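Local coordinates for protein frutapin (Artocarpus altilis, PDB 5KRP) that probably binds mannose-type carbohydrates, as a breadfruit lectin of the jacalin-related family, at residues A[90-100]-A[138-146]. Numbering follows the deposited sequence.
Sequences LATRTPVVRSL and GDLLDAIGV
V96 CG1 sits over one face of the D142 carboxylate, above OD2 at 4.1 Å, while T94 CG2 lies beyond the same oxygen, tilted somewhat toward that face, at 3.9 Å. A water also meets OD2, donating to it across 2.6 Å; it donates as well to P95 O and accepts from T94 OG1, so one molecule ties the carboxylate to two neighbouring residues of 90-100. Strands 95-100 and 141-146 belong to different sheets of the jacalin-like β-prism and cross at 77°, so they share a single direct backbone hydrogen bond, V97 N to L141 O, 2.9 Å and nearly straight (168°). Next to it the CA-H of V96 points at D142 O, with V96 CA 3.5 Å from that oxygen. With CG1 of V97 anti to its backbone N (chi1 179°), CG2 is the branch that packs 4.0 Å from L141 CG and reaches I144 CG2. L100 continues this apolar layer against L141 and I144, and I38 of strand 38-47 touches V97, L100 and L141. Residues G138 to D142 form the GXXXD motif of jacalin-related lectins; a glycerol there hydrogen-bonds D142 OD2 and the backbone N atoms of D139 and L140, consistent with the sugar site. The contact thus covers one face of D142 near OD2 with an apolar methyl while the water approaches close to the carboxylate plane, with OD2 still able to grip a ligand hydroxyl.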
ATOM      1  N   LEU A  90      19.262 -31.940 -17.594  1.00 55.12           N
ATOM      2  CA  LEU A  90      18.022 -32.589 -17.065  1.00 58.29           C
ATOM      3  C   LEU A  90      17.173 -33.158 -18.263  1.00 56.22           C
ATOM      4  O   LEU A  90      17.086 -32.536 -19.344  1.00 45.34           O
ATOM      5  CB  LEU A  90      17.193 -31.606 -16.211  1.00 59.18           C
ATOM      6  CG  LEU A  90      17.893 -30.627 -15.236  1.00 61.08           C
ATOM      7  CD1 LEU A  90      17.123 -29.310 -15.181  1.00 62.44           C
ATOM      8  CD2 LEU A  90      18.072 -31.191 -13.821  1.00 62.21           C
ATOM      9  N   ALA A  91      16.553 -34.332 -18.066  1.00 60.61           N
ATOM     10  CA  ALA A  91      15.652 -34.980 -19.077  1.00 57.77           C
ATOM     11  C   ALA A  91      14.562 -34.039 -19.616  1.00 52.58           C
ATOM     12  O   ALA A  91      14.226 -33.985 -20.838  1.00 48.38           O
ATOM     13  CB  ALA A  91      14.990 -36.209 -18.448  1.00 64.84           C
ATOM     14  N   THR A  92      14.029 -33.257 -18.679  1.00 49.36           N
ATOM     15  CA  THR A  92      12.928 -32.344 -18.972  1.00 45.87           C
ATOM     16  C   THR A  92      13.370 -31.089 -19.701  1.00 47.11           C
ATOM     17  O   THR A  92      12.509 -30.276 -20.121  1.00 37.81           O
ATOM     18  CB  THR A  92      12.301 -31.873 -17.672  1.00 45.16           C
ATOM     19  OG1 THR A  92      13.352 -31.223 -16.913  1.00 41.46           O
ATOM     20  CG2 THR A  92      11.685 -33.094 -16.940  1.00 40.64           C
ATOM     21  N   ARG A  93      14.688 -30.871 -19.814  1.00 42.03           N
ATOM     22  CA  ARG A  93      15.166 -29.630 -20.401  1.00 41.51           C
ATOM     23  C   ARG A  93      14.344 -28.359 -19.901  1.00 37.66           C
ATOM     24  O   ARG A  93      13.953 -27.460 -20.650  1.00 37.22           O
ATOM     25  CB  ARG A  93      15.141 -29.733 -21.901  1.00 46.90           C
ATOM     26  CG  ARG A  93      16.236 -28.872 -22.452  1.00 57.05           C
ATOM     27  CD  ARG A  93      16.620 -29.235 -23.862  1.00 63.28           C
ATOM     28  NE  ARG A  93      17.219 -28.071 -24.498  1.00 63.46           N
ATOM     29  CZ  ARG A  93      16.539 -26.999 -24.914  1.00 66.82           C
ATOM     30  NH1 ARG A  93      15.205 -26.912 -24.752  1.00 64.66           N
ATOM     31  NH2 ARG A  93      17.206 -25.992 -25.492  1.00 65.86           N
ATOM     32  N   THR A  94      14.067 -28.314 -18.623  1.00 29.16           N
ATOM     33  CA  THR A  94      13.181 -27.246 -18.117  1.00 24.95           C
ATOM     34  C   THR A  94      14.027 -25.897 -17.966  1.00 24.16           C
ATOM     35  O   THR A  94      15.193 -25.983 -17.579  1.00 23.97           O
ATOM     36  CB  THR A  94      12.554 -27.704 -16.850  1.00 24.74           C
ATOM     37  OG1 THR A  94      11.458 -26.849 -16.585  1.00 22.02           O
ATOM     38  CG2 THR A  94      13.541 -27.774 -15.686  1.00 24.29           C
ATOM     39  N   PRO A  95      13.459 -24.740 -18.284  1.00 21.46           N
ATOM     40  CA  PRO A  95      14.168 -23.473 -17.992  1.00 20.08           C
ATOM     41  C   PRO A  95      14.411 -23.283 -16.488  1.00 18.76           C
ATOM     42  O   PRO A  95      13.557 -23.555 -15.667  1.00 18.87           O
ATOM     43  CB  PRO A  95      13.222 -22.404 -18.531  1.00 21.57           C
ATOM     44  CG  PRO A  95      12.309 -23.147 -19.507  1.00 21.91           C
ATOM     45  CD  PRO A  95      12.116 -24.435 -18.871  1.00 22.11           C
ATOM     46  N   VAL A  96      15.602 -22.809 -16.179  1.00 18.22           N
ATOM     47  CA  VAL A  96      16.014 -22.415 -14.853  1.00 17.72           C
ATOM     48  C   VAL A  96      16.681 -21.045 -14.855  1.00 17.41           C
ATOM     49  O   VAL A  96      16.952 -20.435 -15.901  1.00 17.25           O
ATOM     50  CB  VAL A  96      16.994 -23.472 -14.211  1.00 17.50           C
ATOM     51  CG1 VAL A  96      16.405 -24.840 -14.221  1.00 18.93           C
ATOM     52  CG2 VAL A  96      18.344 -23.480 -14.896  1.00 17.41           C
ATOM     53  N   VAL A  97      16.971 -20.541 -13.653  1.00 16.19           N
ATOM     54  CA  VAL A  97      17.674 -19.272 -13.526  1.00 16.46           C
ATOM     55  C   VAL A  97      19.164 -19.522 -13.653  1.00 16.92           C
ATOM     56  O   VAL A  97      19.746 -20.163 -12.789  1.00 19.14           O
ATOM     57  CB  VAL A  97      17.403 -18.593 -12.148  1.00 16.43           C
ATOM     58  CG1 VAL A  97      18.168 -17.287 -12.034  1.00 15.13           C
ATOM     59  CG2 VAL A  97      15.882 -18.417 -11.938  1.00 16.30           C
ATOM     60  N   ARG A  98      19.718 -19.042 -14.752  1.00 16.98           N
ATOM     61  CA  ARG A  98      21.102 -19.302 -15.162  1.00 17.93           C
ATOM     62  C   ARG A  98      22.021 -18.278 -14.552  1.00 18.44           C
ATOM     63  O   ARG A  98      23.166 -18.586 -14.189  1.00 18.74           O
ATOM     64  CB  ARG A  98      21.261 -19.343 -16.695  1.00 18.88           C
ATOM     65  CG  ARG A  98      20.499 -20.453 -17.417  1.00 21.90           C
ATOM     66  CD  ARG A  98      20.921 -21.862 -17.037  1.00 25.54           C
ATOM     67  NE  ARG A  98      22.336 -21.953 -17.308  1.00 26.46           N
ATOM     68  CZ  ARG A  98      22.859 -22.259 -18.488  1.00 30.45           C
ATOM     69  NH1 ARG A  98      22.098 -22.638 -19.516  1.00 30.12           N
ATOM     70  NH2 ARG A  98      24.154 -22.170 -18.619  1.00 30.32           N
ATOM     71  N   SER A  99      21.515 -17.067 -14.341  1.00 17.47           N
ATOM     72  CA  SER A  99      22.343 -15.985 -13.779  1.00 16.66           C
ATOM     73  C   SER A  99      21.442 -15.011 -12.959  1.00 18.64           C
ATOM     74  O   SER A  99      20.269 -14.803 -13.338  1.00 17.57           O
ATOM     75  CB  SER A  99      22.956 -15.162 -14.888  1.00 18.51           C
ATOM     76  OG  SER A  99      23.963 -14.326 -14.408  1.00 24.10           O
ATOM     77  N   LEU A 100      22.053 -14.363 -11.976  1.00 18.01           N
ATOM     78  CA  LEU A 100      21.447 -13.235 -11.246  1.00 17.24           C
ATOM     79  C   LEU A 100      22.473 -12.089 -11.091  1.00 20.17           C
ATOM     80  O   LEU A 100      23.673 -12.296 -10.936  1.00 19.89           O
ATOM     81  CB  LEU A 100      20.909 -13.631  -9.868  1.00 17.65           C
ATOM     82  CG  LEU A 100      19.693 -14.500  -9.855  1.00 18.72           C
ATOM     83  CD1 LEU A 100      19.466 -15.014  -8.488  1.00 20.19           C
ATOM     84  CD2 LEU A 100      18.447 -13.719 -10.316  1.00 20.63           C
ATOM     85  N   GLY A 138      14.670 -27.097  -7.265  1.00 20.10           N
ATOM     86  CA  GLY A 138      14.818 -28.557  -7.328  1.00 21.08           C
ATOM     87  C   GLY A 138      16.293 -28.803  -7.065  1.00 20.02           C
ATOM     88  O   GLY A 138      16.744 -28.577  -5.941  1.00 23.40           O
ATOM     89  N   ASP A 139      17.011 -29.277  -8.072  1.00 21.84           N
ATOM     90  CA  ASP A 139      18.448 -29.321  -8.011  1.00 22.98           C
ATOM     91  C   ASP A 139      19.009 -27.910  -8.148  1.00 24.95           C
ATOM     92  O   ASP A 139      20.098 -27.682  -7.693  1.00 24.11           O
ATOM     93  CB  ASP A 139      19.056 -30.158  -9.118  1.00 26.06           C
ATOM     94  CG  ASP A 139      18.749 -31.655  -8.992  1.00 30.40           C
ATOM     95  OD1 ASP A 139      18.235 -32.143  -7.946  1.00 32.37           O
ATOM     96  OD2 ASP A 139      18.994 -32.319 -10.033  1.00 34.48           O
ATOM     97  N   LEU A 140      18.271 -27.009  -8.837  1.00 21.29           N
ATOM     98  CA  LEU A 140      18.698 -25.690  -9.174  1.00 21.20           C
ATOM     99  C   LEU A 140      17.508 -24.732  -8.805  1.00 19.71           C
ATOM    100  O   LEU A 140      16.407 -25.170  -8.450  1.00 18.13           O
ATOM    101  CB  LEU A 140      18.958 -25.563 -10.678  1.00 23.02           C
ATOM    102  CG  LEU A 140      20.160 -26.407 -11.173  1.00 26.37           C
ATOM    103  CD1 LEU A 140      20.209 -26.353 -12.663  1.00 28.87           C
ATOM    104  CD2 LEU A 140      21.464 -25.918 -10.636  1.00 24.45           C
ATOM    105  N   LEU A 141      17.778 -23.449  -8.913  1.00 18.83           N
ATOM    106  CA  LEU A 141      16.742 -22.430  -8.778  1.00 16.76           C
ATOM    107  C   LEU A 141      16.011 -22.392 -10.106  1.00 15.76           C
ATOM    108  O   LEU A 141      16.422 -21.751 -11.024  1.00 16.56           O
ATOM    109  CB  LEU A 141      17.439 -21.073  -8.468  1.00 17.82           C
ATOM    110  CG  LEU A 141      16.439 -19.922  -8.233  1.00 18.24           C
ATOM    111  CD1 LEU A 141      15.590 -20.238  -7.054  1.00 18.30           C
ATOM    112  CD2 LEU A 141      17.141 -18.594  -8.096  1.00 16.31           C
ATOM    113  N   ASP A 142      14.883 -23.080 -10.179  1.00 16.88           N
ATOM    114  CA  ASP A 142      14.053 -23.009 -11.382  1.00 18.12           C
ATOM    115  C   ASP A 142      13.466 -21.620 -11.699  1.00 15.76           C
ATOM    116  O   ASP A 142      13.398 -21.220 -12.862  1.00 15.90           O
ATOM    117  CB  ASP A 142      12.893 -23.984 -11.225  1.00 16.65           C
ATOM    118  CG  ASP A 142      13.335 -25.450 -11.185  1.00 21.72           C
ATOM    119  OD1 ASP A 142      13.860 -25.921 -10.147  1.00 20.38           O
ATOM    120  OD2 ASP A 142      13.132 -26.167 -12.202  1.00 17.54           O
ATOM    121  N   ALA A 143      13.083 -20.866 -10.674  1.00 15.03           N
ATOM    122  CA  ALA A 143      12.412 -19.570 -10.939  1.00 14.61           C
ATOM    123  C   ALA A 143      12.494 -18.722  -9.671  1.00 14.20           C
ATOM    124  O   ALA A 143      12.627 -19.254  -8.567  1.00 15.15           O
ATOM    125  CB  ALA A 143      10.947 -19.775 -11.337  1.00 16.49           C
ATOM    126  N   ILE A 144      12.470 -17.420  -9.881  1.00 15.37           N
ATOM    127  CA  ILE A 144      12.465 -16.480  -8.761  0.50 15.13           C
ATOM    128  C   ILE A 144      11.554 -15.299  -9.033  1.00 14.67           C
ATOM    129  O   ILE A 144      11.483 -14.748 -10.159  1.00 14.89           O
ATOM    130  CB  ILE A 144      13.893 -16.074  -8.397  0.50 14.94           C
ATOM    131  CG1 ILE A 144      13.965 -15.254  -7.106  0.50 16.50           C
ATOM    132  CG2 ILE A 144      14.527 -15.215  -9.440  0.50 14.99           C
ATOM    133  CD1 ILE A 144      15.335 -14.582  -7.055  0.50 16.77           C
ATOM    134  N   GLY A 145      10.854 -14.906  -7.944  1.00 16.75           N
ATOM    135  CA  GLY A 145       9.915 -13.780  -7.990  1.00 17.27           C
ATOM    136  C   GLY A 145      10.113 -12.869  -6.777  1.00 15.91           C
ATOM    137  O   GLY A 145      10.804 -13.237  -5.862  1.00 14.01           O
ATOM    138  N   VAL A 146       9.480 -11.700  -6.803  1.00 16.40           N
ATOM    139  CA  VAL A 146       9.778 -10.681  -5.790  0.50 15.90           C
ATOM    140  C   VAL A 146       8.523 -10.023  -5.290  1.00 15.31           C
ATOM    141  O   VAL A 146       7.632  -9.643  -6.031  1.00 15.49           O
ATOM    142  CB  VAL A 146      10.877  -9.635  -6.160  0.50 17.35           C
ATOM    143  CG1 VAL A 146      12.180 -10.333  -6.531  0.50 18.17           C
ATOM    144  CG2 VAL A 146      10.444  -8.719  -7.273  0.50 18.21           C
TER
HETATM  145  O   HOH W   1      11.876 -25.325 -14.371  1.00 19.36           O